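Local structure of dnab-like replicative helicase (Bacillus phage SPP1, 3BH0) at residues A[53-58]-A[303-308]; A[63-68]-A[223-228]; A[77-82]-A[262-267]; A[93-98]-A[180-185]. The protein is the ATPase domain of a DnaB-family replicative helicase, which probably couples ATP hydrolysis to the 5'-3' unwinding of double-stranded phage DNA. All blocks are in the same frame, centred on the assembly; numbering follows the deposited sequence.

How the contacts relate
All four contacts reach the one mixed sheet of the P-loop NTPase domain. Contact 4 lies where strands 98-103 and 183-188 begin. Contact 2, its centre about 12 Å away, reaches the neighbouring strand 223-228, and backbone bonds from Val185 to Val223 and Ile225 join the two. Contact 3, on strand 259-265, holds the probable ATP-binding P-loop; its centre is about 26 Å from that of contact 4 and about 14 Å from that of contact 1, which reaches the edge strand 304-307. Along the chain, contact 1 closes a loop enclosing the others, contacts 2 and 3 alternate, and contact 4 is nested inside both their loops. Helix 81-93 starts at contact 3 and ends at contact 4.

Contact 1: residues A[53-58]-A[303-308]; sequences SGFTEL and GNFVNL
Asn307 OD1 lies at the edge of the Phe55 ring, near the ring plane, while Ser53 O sits over one face, 4.1 Å above the plane of the Phe55 ring and displaced toward the rim. Ring and amide planes are 59° apart. CE1 of Phe55 also comes within 3.6 Å of CB of Phe305. The amide of Asn307 reads the backbone on both sides of Phe55. Its ND2 donates to Gly54 O at 3.2 Å, nearly straight at 169°, with the acceptor in the amide plane and the donor on a carbonyl lone pair. Its OD1 lies 2.8 Å from Thr56 N, but an N-H...O angle of 119° marks this bond as weak. Here the loop leading into helix 56-62 meets the edge of the P-loop NTPase sheet: Phe55 is the N-cap residue of that helix and closes an ST turn in which Ser53 OG accepts from Phe55 N, and Asn307 lies by the outermost strand of the sheet within this chain, the last in the chain. The Phe55 ring also meets that of Phe84, of helix 81-93. On the outer side, Thr56 OG1, anti to its own carbonyl carbon, packs against Asn307 CG at 3.4 Å, and Glu57 CG approaches Leu308 O at 3.9 Å.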
# COMPACT_ATOMS: atom_id res chain seq x y z
N SER A 53 -5.69 6.94 1.90
CA SER A 53 -4.70 6.15 2.64
C SER A 53 -5.05 6.15 4.13
O SER A 53 -4.77 5.19 4.83
CB SER A 53 -3.33 6.76 2.47
OG SER A 53 -3.32 8.08 2.96
N GLY A 54 -5.66 7.25 4.59
CA GLY A 54 -6.05 7.43 5.98
C GLY A 54 -5.01 8.25 6.73
O GLY A 54 -5.15 8.54 7.92
N PHE A 55 -3.94 8.61 6.02
CA PHE A 55 -2.94 9.49 6.55
C PHE A 55 -3.23 10.88 6.01
O PHE A 55 -2.94 11.21 4.85
CB PHE A 55 -1.52 8.99 6.23
CG PHE A 55 -1.28 7.57 6.67
CD1 PHE A 55 -1.40 7.21 8.01
CD2 PHE A 55 -0.94 6.58 5.75
CE1 PHE A 55 -1.19 5.89 8.42
CE2 PHE A 55 -0.72 5.26 6.17
CZ PHE A 55 -0.85 4.92 7.49
N THR A 56 -3.84 11.67 6.89
CA THR A 56 -4.36 13.00 6.58
C THR A 56 -3.51 13.77 5.56
O THR A 56 -3.99 14.14 4.49
CB THR A 56 -4.55 13.81 7.90
OG1 THR A 56 -5.21 12.98 8.88
CG2 THR A 56 -5.36 15.08 7.68
N GLU A 57 -2.24 13.97 5.90
CA GLU A 57 -1.37 14.87 5.16
C GLU A 57 -0.92 14.32 3.83
O GLU A 57 -0.45 15.07 2.99
CB GLU A 57 -0.15 15.27 6.00
CG GLU A 57 -0.45 16.22 7.15
CD GLU A 57 -1.20 17.47 6.71
OE1 GLU A 57 -0.80 18.10 5.69
OE2 GLU A 57 -2.20 17.83 7.38
N LEU A 58 -1.03 13.01 3.65
CA LEU A 58 -0.70 12.39 2.38
C LEU A 58 -1.90 12.51 1.43
O LEU A 58 -1.74 12.77 0.24
CB LEU A 58 -0.27 10.92 2.57
CG LEU A 58 -0.25 10.00 1.34
CD1 LEU A 58 0.90 10.36 0.41
CD2 LEU A 58 -0.20 8.51 1.73
N GLY A 303 2.36 -1.86 15.25
CA GLY A 303 2.39 -1.70 13.81
C GLY A 303 1.39 -0.64 13.37
O GLY A 303 0.76 -0.76 12.31
N ASN A 304 1.25 0.38 14.21
CA ASN A 304 0.34 1.48 13.96
C ASN A 304 1.06 2.78 13.64
O ASN A 304 2.22 2.96 14.00
CB ASN A 304 -0.57 1.69 15.15
CG ASN A 304 -1.94 2.16 14.75
OD1 ASN A 304 -2.09 2.94 13.80
ND2 ASN A 304 -2.96 1.69 15.47
N PHE A 305 0.36 3.68 12.96
CA PHE A 305 0.90 4.96 12.54
C PHE A 305 -0.05 6.08 12.94
O PHE A 305 -1.29 5.96 12.79
CB PHE A 305 1.13 4.99 11.03
CG PHE A 305 2.15 3.99 10.56
CD1 PHE A 305 3.42 4.40 10.20
CD2 PHE A 305 1.82 2.63 10.46
CE1 PHE A 305 4.37 3.48 9.75
CE2 PHE A 305 2.75 1.72 10.03
CZ PHE A 305 4.02 2.14 9.66
N VAL A 306 0.53 7.16 13.45
CA VAL A 306 -0.22 8.29 13.95
C VAL A 306 0.08 9.49 13.09
O VAL A 306 1.23 9.87 12.89
CB VAL A 306 0.15 8.60 15.41
CG1 VAL A 306 -0.69 9.77 15.96
CG2 VAL A 306 -0.04 7.37 16.26
N ASN A 307 -0.99 10.08 12.55
CA ASN A 307 -0.92 11.33 11.83
C ASN A 307 -0.34 12.44 12.67
O ASN A 307 -0.66 12.58 13.84
CB ASN A 307 -2.31 11.73 11.36
CG ASN A 307 -2.75 10.97 10.15
OD1 ASN A 307 -2.18 11.13 9.06
ND2 ASN A 307 -3.74 10.11 10.32
N LEU A 308 0.55 13.20 12.05
CA LEU A 308 1.07 14.42 12.63
C LEU A 308 0.32 15.62 12.02
O LEU A 308 -0.28 15.51 10.94
CB LEU A 308 2.58 14.49 12.37
CG LEU A 308 3.53 13.99 13.47
CD1 LEU A 308 3.19 12.61 14.00
CD2 LEU A 308 4.98 14.04 13.02

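Contact 2: residues A[63-68]-A[223-228]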
# COMPACT_ATOMS: atom_id res chain seq x y z
N TYR A 63 -5.22 13.93 -2.72
CA TYR A 63 -6.69 14.02 -2.73
C TYR A 63 -7.35 12.64 -2.83
O TYR A 63 -8.51 12.51 -3.23
CB TYR A 63 -7.24 15.05 -3.75
CG TYR A 63 -7.12 16.48 -3.22
CD1 TYR A 63 -6.11 17.33 -3.66
CD2 TYR A 63 -7.99 16.94 -2.21
CE1 TYR A 63 -5.98 18.62 -3.15
CE2 TYR A 63 -7.86 18.23 -1.70
CZ TYR A 63 -6.87 19.07 -2.17
OH TYR A 63 -6.73 20.34 -1.66
N GLY A 64 -6.59 11.62 -2.40
CA GLY A 64 -7.01 10.23 -2.46
C GLY A 64 -6.46 9.52 -3.68
O GLY A 64 -6.02 10.17 -4.65
N TYR A 65 -6.44 8.19 -3.63
CA TYR A 65 -6.01 7.39 -4.77
C TYR A 65 -7.12 7.33 -5.79
O TYR A 65 -8.27 7.17 -5.44
CB TYR A 65 -5.60 5.97 -4.34
CG TYR A 65 -4.43 5.92 -3.38
CD1 TYR A 65 -3.25 6.62 -3.63
CD2 TYR A 65 -4.52 5.18 -2.20
CE1 TYR A 65 -2.18 6.58 -2.75
CE2 TYR A 65 -3.46 5.13 -1.30
CZ TYR A 65 -2.30 5.83 -1.58
OH TYR A 65 -1.25 5.77 -0.68
N LYS A 66 -6.76 7.49 -7.05
CA LYS A 66 -7.73 7.52 -8.13
C LYS A 66 -7.86 6.14 -8.76
O LYS A 66 -6.87 5.43 -8.91
CB LYS A 66 -7.33 8.53 -9.23
CG LYS A 66 -6.88 9.92 -8.74
CD LYS A 66 -7.93 10.65 -7.89
CE LYS A 66 -7.39 11.99 -7.42
NZ LYS A 66 -7.85 12.28 -6.04
N ARG A 67 -9.08 5.80 -9.13
CA ARG A 67 -9.40 4.61 -9.91
C ARG A 67 -8.36 4.19 -10.97
O ARG A 67 -8.31 3.03 -11.36
CB ARG A 67 -10.77 4.79 -10.56
CG ARG A 67 -11.90 5.08 -9.58
CD ARG A 67 -12.89 3.91 -9.48
NE ARG A 67 -14.19 4.32 -8.96
CZ ARG A 67 -15.31 3.59 -9.02
NH1 ARG A 67 -15.31 2.38 -9.59
NH2 ARG A 67 -16.44 4.07 -8.50
N ARG A 68 -7.50 5.07 -11.45
CA ARG A 68 -6.50 4.61 -12.42
C ARG A 68 -5.07 4.42 -11.87
O ARG A 68 -4.19 3.87 -12.56
CB ARG A 68 -6.52 5.55 -13.65
CG ARG A 68 -5.68 6.82 -13.54
CD ARG A 68 -4.43 6.75 -14.44
NE ARG A 68 -3.53 7.87 -14.18
CZ ARG A 68 -2.38 8.11 -14.80
NH1 ARG A 68 -1.93 7.31 -15.75
NH2 ARG A 68 -1.67 9.18 -14.46
N VAL A 223 -7.38 0.87 -8.19
CA VAL A 223 -6.11 1.30 -7.61
C VAL A 223 -5.21 0.08 -7.41
O VAL A 223 -5.62 -0.89 -6.78
CB VAL A 223 -6.30 2.03 -6.26
CG1 VAL A 223 -4.94 2.58 -5.76
CG2 VAL A 223 -7.32 3.16 -6.40
N VAL A 224 -4.02 0.11 -7.99
CA VAL A 224 -3.01 -0.91 -7.70
C VAL A 224 -1.95 -0.30 -6.81
O VAL A 224 -1.44 0.78 -7.10
CB VAL A 224 -2.39 -1.48 -8.98
CG1 VAL A 224 -1.32 -2.52 -8.66
CG2 VAL A 224 -3.49 -2.10 -9.85
N ILE A 225 -1.69 -0.96 -5.68
CA ILE A 225 -0.66 -0.58 -4.74
C ILE A 225 0.35 -1.73 -4.61
O ILE A 225 0.07 -2.77 -4.00
CB ILE A 225 -1.22 -0.19 -3.34
CG1 ILE A 225 -2.19 1.00 -3.45
CG2 ILE A 225 -0.10 0.21 -2.43
CD1 ILE A 225 -2.95 1.31 -2.18
N ALA A 226 1.53 -1.54 -5.21
CA ALA A 226 2.58 -2.52 -5.12
C ALA A 226 3.69 -2.07 -4.16
O ALA A 226 4.25 -0.97 -4.27
CB ALA A 226 3.15 -2.82 -6.52
N LEU A 227 3.97 -2.95 -3.20
CA LEU A 227 5.15 -2.87 -2.35
C LEU A 227 6.36 -3.31 -3.16
O LEU A 227 6.27 -4.21 -3.99
CB LEU A 227 4.98 -3.75 -1.10
CG LEU A 227 4.30 -3.12 0.13
CD1 LEU A 227 2.92 -2.61 -0.21
CD2 LEU A 227 4.23 -4.10 1.29
N SER A 228 7.50 -2.66 -2.90
CA SER A 228 8.71 -2.89 -3.65
C SER A 228 9.92 -2.77 -2.75
O SER A 228 10.00 -1.89 -1.89
CB SER A 228 8.82 -1.90 -4.81
OG SER A 228 10.11 -1.95 -5.39
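Tyr65 meets strand 223-228 through two points of its side chain, and both partners are aliphatic. At the root of the ring, Val223 CG1 packs on Tyr65 CB at 3.7 Å; farther out, Ile225 CD1 reaches the CD2/CE2 side, 4.0 Å from Tyr65 CE2. Both side chains cross Tyr65 at about a right angle. The other branch of Val223 works against the backbone: CG2 lies 3.4 Å from Lys66 O. The branches divide in this way because CG1 is anti to the backbone N (chi1 -175°), which leaves CG2 beside that nitrogen. The two backbones are nearest at Arg67 and Val223, whose CA atoms are 5.2 Å apart. In the next shell, Tyr65 OH is hydrogen-bonded to Gln88 NE2 and Glu261 OE1, so the ring is held at its far end as well as at CB. Met92 of helix 81-93 packs on both Tyr65 and Ile225, and strand 183-188 adds Ile184 beside Ile225. Lys66, whose CB points away from the strand, sends NZ back to Gly64 O at 3.1 Å, from above the carbonyl plane, and weakly to Thr62 O. The loop joins helix 56-62 to strand 70-74, which neighbours 223-228 in the P-loop NTPase sheet. No hydrogen bond links the two segments directly: the buried junction rests on apolar packing, with the tyrosine hydroxyl's polar needs met by Gln88 and Glu261.

Contact 3: residues A[77-82]-A[262-267]; sequences PSMGKT and FLYRDD
Met79 lies over the backbone of 263-265, and Arg265 reaches back to Ser78 O, so that each side chain meets the main chain of the opposite segment. Met79 runs over the strand with CG 3.7 Å from Leu263 O; its CB is 4.1 Å from Leu263 CB. Farther along, SD lies 3.4 Å from Arg265 N and accepts a weak hydrogen bond, although the N-H points at the sulfur fairly straight, at 158°. Bends at chi2 and chi3 then bring CE of Met79 to 3.7 Å from Tyr264 CD1. In the reverse direction, Arg265 extends with CG anti to its backbone N, then turns at chi3, and NH1 donates to Ser78 O at 2.7 Å. The donor sits nearly in line with the carbonyl bond, but the N-H itself is bent, at 132°, and the acceptor is tilted 15° from the guanidinium plane. Within the same segment, Asp267 OD1 forms a salt bridge with Arg265 NE at 3.1 Å, so the guanidinium is gripped at two nitrogens. At the other end of the contact, Leu263 CD2 packs on Lys81 CA at 3.6 Å, while Lys81 itself turns NZ away to Ala75 O. Gly80, at the N-cap position, has a positive phi. Loop 77-80 lies between strand 70-74 and helix 81-93, consistent with a P-loop (Walker A motif), and packs beside the neighbouring strand 259-265 of the P-loop NTPase core.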
# COMPACT_ATOMS: atom_id res chain seq x y z
N PRO A 77 14.50 -2.86 4.19
CA PRO A 77 13.94 -3.61 5.32
C PRO A 77 13.88 -2.78 6.62
O PRO A 77 14.74 -1.92 6.85
CB PRO A 77 14.93 -4.77 5.50
CG PRO A 77 15.61 -4.90 4.19
CD PRO A 77 15.68 -3.54 3.61
N SER A 78 12.86 -3.04 7.43
CA SER A 78 12.74 -2.46 8.78
C SER A 78 12.27 -1.01 8.82
O SER A 78 12.37 -0.38 9.87
CB SER A 78 14.06 -2.57 9.56
OG SER A 78 14.33 -3.90 9.93
N MET A 79 11.81 -0.48 7.70
CA MET A 79 11.30 0.89 7.67
C MET A 79 9.81 0.99 8.00
O MET A 79 9.29 2.08 8.19
CB MET A 79 11.57 1.53 6.31
CG MET A 79 13.04 1.48 5.86
SD MET A 79 14.21 2.48 6.84
CE MET A 79 15.27 3.00 5.51
N GLY A 80 9.12 -0.15 8.05
CA GLY A 80 7.69 -0.19 8.40
C GLY A 80 6.71 -0.51 7.27
O GLY A 80 5.49 -0.40 7.46
N LYS A 81 7.26 -0.93 6.13
CA LYS A 81 6.55 -1.15 4.86
C LYS A 81 5.27 -1.99 4.95
O LYS A 81 4.23 -1.57 4.47
CB LYS A 81 7.53 -1.80 3.88
CG LYS A 81 7.07 -1.96 2.44
CD LYS A 81 8.27 -2.23 1.52
CE LYS A 81 8.86 -3.62 1.71
NZ LYS A 81 10.30 -3.66 1.34
N THR A 82 5.38 -3.16 5.57
CA THR A 82 4.23 -4.07 5.71
C THR A 82 3.17 -3.48 6.64
O THR A 82 1.99 -3.39 6.28
CB THR A 82 4.66 -5.48 6.22
OG1 THR A 82 5.61 -6.04 5.31
CG2 THR A 82 3.45 -6.43 6.29
N PHE A 262 8.27 6.38 -0.72
CA PHE A 262 9.35 5.76 0.03
C PHE A 262 9.10 5.91 1.52
O PHE A 262 8.51 6.90 1.97
CB PHE A 262 10.69 6.42 -0.30
CG PHE A 262 11.17 6.20 -1.72
CD1 PHE A 262 11.10 4.95 -2.31
CD2 PHE A 262 11.74 7.24 -2.43
CE1 PHE A 262 11.58 4.75 -3.61
CE2 PHE A 262 12.23 7.05 -3.73
CZ PHE A 262 12.14 5.80 -4.32
N LEU A 263 9.52 4.91 2.29
CA LEU A 263 9.53 4.98 3.74
C LEU A 263 10.96 5.02 4.24
O LEU A 263 11.83 4.31 3.76
CB LEU A 263 8.79 3.79 4.35
CG LEU A 263 7.26 3.77 4.53
CD1 LEU A 263 6.48 4.79 3.71
CD2 LEU A 263 6.77 2.39 4.20
N TYR A 264 11.20 5.88 5.22
CA TYR A 264 12.49 5.99 5.86
C TYR A 264 12.25 6.20 7.33
O TYR A 264 11.47 7.06 7.72
CB TYR A 264 13.25 7.18 5.26
CG TYR A 264 14.57 7.48 5.90
CD1 TYR A 264 15.70 6.72 5.60
CD2 TYR A 264 14.71 8.54 6.78
CE1 TYR A 264 16.93 7.00 6.17
CE2 TYR A 264 15.93 8.84 7.36
CZ TYR A 264 17.03 8.07 7.06
OH TYR A 264 18.25 8.36 7.63
N ARG A 265 12.92 5.39 8.14
CA ARG A 265 12.81 5.47 9.59
C ARG A 265 14.20 5.82 10.14
O ARG A 265 15.05 4.95 10.26
CB ARG A 265 12.28 4.14 10.11
CG ARG A 265 11.86 4.14 11.56
CD ARG A 265 11.37 2.76 11.95
NE ARG A 265 12.01 2.34 13.19
CZ ARG A 265 12.87 1.33 13.31
NH1 ARG A 265 13.18 0.58 12.27
NH2 ARG A 265 13.40 1.06 14.50
N ASP A 266 14.43 7.10 10.43
CA ASP A 266 15.79 7.60 10.74
C ASP A 266 16.48 6.86 11.89
O ASP A 266 17.71 6.68 11.86
CB ASP A 266 15.79 9.12 11.01
CG ASP A 266 17.21 9.73 11.03
OD1 ASP A 266 17.57 10.49 10.11
OD2 ASP A 266 17.98 9.44 11.95
N ASP A 267 15.71 6.43 12.88
CA ASP A 267 16.28 5.84 14.09
C ASP A 267 16.72 4.38 13.93
O ASP A 267 17.35 3.81 14.84
CB ASP A 267 15.40 6.06 15.35
CG ASP A 267 14.05 5.35 15.28
OD1 ASP A 267 13.83 4.56 14.34
OD2 ASP A 267 13.20 5.59 16.17

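Contact 4: residues A[93-98]-A[180-185]; sequences SDNDDV and GKRVIV
Val98 and Val183 form a parallel beta bridge at the start of strands 98-103 and 183-188, two neighbours in the sheet of this P-loop NTPase fold, with their CA atoms 4.7 Å apart. The tight part is backbone: Val98 N donates to Arg182 O at 3.2 Å, Val98 O accepts from Ile184 N at 2.7 Å, and the CA-H of Val183 also makes a contact with that oxygen. Around this bridge the side chains close in. Ile184 CD1 packs on Asp97 CB at 3.6 Å, and Val98 CG2 lies 3.7 Å from Lys181 CB, those two side chains crossing at about a right angle. Toward solvent the contact turns ionic. The turn from Ser93 to Asp96 ends in a Schellman motif after helix 81-93, and the exposed Asp96 at its end forms a salt bridge from OD1 to Lys181 NZ at 3.0 Å. Asn95, also exposed, only approaches Arg182 NH2 with OD1, its amide plane 14° from that of the guanidinium. The buried Asp97 links the two parts. In a salt bridge, Arg182 NE donates to Asp97 OD1 at 2.8 Å from the syn side, 33° out of the carboxylate plane, while OD1 lies 4° from the guanidinium plane, and Arg182 NH1 is hydrogen-bonded to Thr49 O.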
# COMPACT_ATOMS: atom_id res chain seq x y z
N SER A 93 -10.55 0.07 3.90
CA SER A 93 -11.67 -0.78 4.25
C SER A 93 -12.71 0.00 5.03
O SER A 93 -13.91 -0.21 4.86
CB SER A 93 -11.20 -1.98 5.06
OG SER A 93 -12.32 -2.73 5.52
N ASP A 94 -12.24 0.92 5.88
CA ASP A 94 -13.11 1.75 6.71
C ASP A 94 -13.92 2.80 5.93
O ASP A 94 -14.94 3.29 6.42
CB ASP A 94 -12.30 2.44 7.81
CG ASP A 94 -11.86 1.47 8.91
OD1 ASP A 94 -12.22 0.27 8.88
OD2 ASP A 94 -11.13 1.94 9.81
N ASN A 95 -13.47 3.17 4.74
CA ASN A 95 -14.27 4.00 3.85
C ASN A 95 -15.30 3.14 3.12
O ASN A 95 -16.06 3.64 2.29
CB ASN A 95 -13.36 4.67 2.82
CG ASN A 95 -13.55 6.16 2.75
OD1 ASN A 95 -13.82 6.71 1.68
ND2 ASN A 95 -13.39 6.84 3.89
N ASP A 96 -15.32 1.85 3.45
CA ASP A 96 -16.15 0.84 2.78
C ASP A 96 -15.71 0.58 1.32
O ASP A 96 -16.50 0.12 0.49
CB ASP A 96 -17.65 1.15 2.88
CG ASP A 96 -18.51 -0.11 2.91
OD1 ASP A 96 -19.08 -0.46 1.84
OD2 ASP A 96 -18.58 -0.77 3.98
N ASP A 97 -14.44 0.86 1.04
CA ASP A 97 -13.83 0.44 -0.20
C ASP A 97 -13.39 -1.00 -0.00
O ASP A 97 -13.30 -1.47 1.15
CB ASP A 97 -12.66 1.35 -0.56
CG ASP A 97 -13.10 2.77 -0.87
OD1 ASP A 97 -13.94 2.95 -1.78
OD2 ASP A 97 -12.61 3.72 -0.20
N VAL A 98 -13.13 -1.70 -1.11
CA VAL A 98 -12.77 -3.12 -1.10
C VAL A 98 -11.27 -3.30 -1.33
O VAL A 98 -10.73 -2.83 -2.34
CB VAL A 98 -13.57 -3.91 -2.17
CG1 VAL A 98 -13.18 -5.40 -2.18
CG2 VAL A 98 -15.07 -3.77 -1.93
N GLY A 180 -21.01 -1.26 -6.64
CA GLY A 180 -20.52 0.08 -6.93
C GLY A 180 -19.21 0.44 -6.24
O GLY A 180 -18.87 1.63 -6.12
N LYS A 181 -18.49 -0.58 -5.80
CA LYS A 181 -17.35 -0.38 -4.91
C LYS A 181 -16.04 -0.23 -5.67
O LYS A 181 -15.74 -1.02 -6.57
CB LYS A 181 -17.25 -1.53 -3.91
CG LYS A 181 -18.50 -1.79 -3.10
CD LYS A 181 -18.60 -0.87 -1.90
CE LYS A 181 -19.51 -1.48 -0.86
NZ LYS A 181 -18.90 -2.67 -0.20
N ARG A 182 -15.27 0.78 -5.30
CA ARG A 182 -13.90 0.91 -5.78
C ARG A 182 -13.00 -0.12 -5.09
O ARG A 182 -12.91 -0.14 -3.86
CB ARG A 182 -13.39 2.34 -5.62
CG ARG A 182 -14.27 3.26 -4.77
CD ARG A 182 -13.80 4.71 -4.80
NE ARG A 182 -13.62 5.20 -3.44
CZ ARG A 182 -13.44 6.47 -3.10
NH1 ARG A 182 -13.42 7.42 -4.02
NH2 ARG A 182 -13.29 6.80 -1.82
N VAL A 183 -12.40 -1.00 -5.91
CA VAL A 183 -11.48 -2.07 -5.49
C VAL A 183 -10.04 -1.56 -5.44
O VAL A 183 -9.62 -0.77 -6.28
CB VAL A 183 -11.56 -3.29 -6.47
CG1 VAL A 183 -10.59 -4.41 -6.09
CG2 VAL A 183 -12.97 -3.84 -6.54
N ILE A 184 -9.28 -2.02 -4.44
CA ILE A 184 -7.87 -1.63 -4.32
C ILE A 184 -7.03 -2.89 -4.27
O ILE A 184 -7.23 -3.73 -3.41
CB ILE A 184 -7.63 -0.76 -3.07
CG1 ILE A 184 -8.52 0.49 -3.11
CG2 ILE A 184 -6.14 -0.37 -2.93
CD1 ILE A 184 -9.43 0.62 -1.93
N VAL A 185 -6.10 -3.03 -5.21
CA VAL A 185 -5.26 -4.23 -5.28
C VAL A 185 -3.90 -3.97 -4.63
O VAL A 185 -3.09 -3.23 -5.17
CB VAL A 185 -5.14 -4.74 -6.74
CG1 VAL A 185 -4.39 -6.07 -6.82
CG2 VAL A 185 -6.53 -4.86 -7.37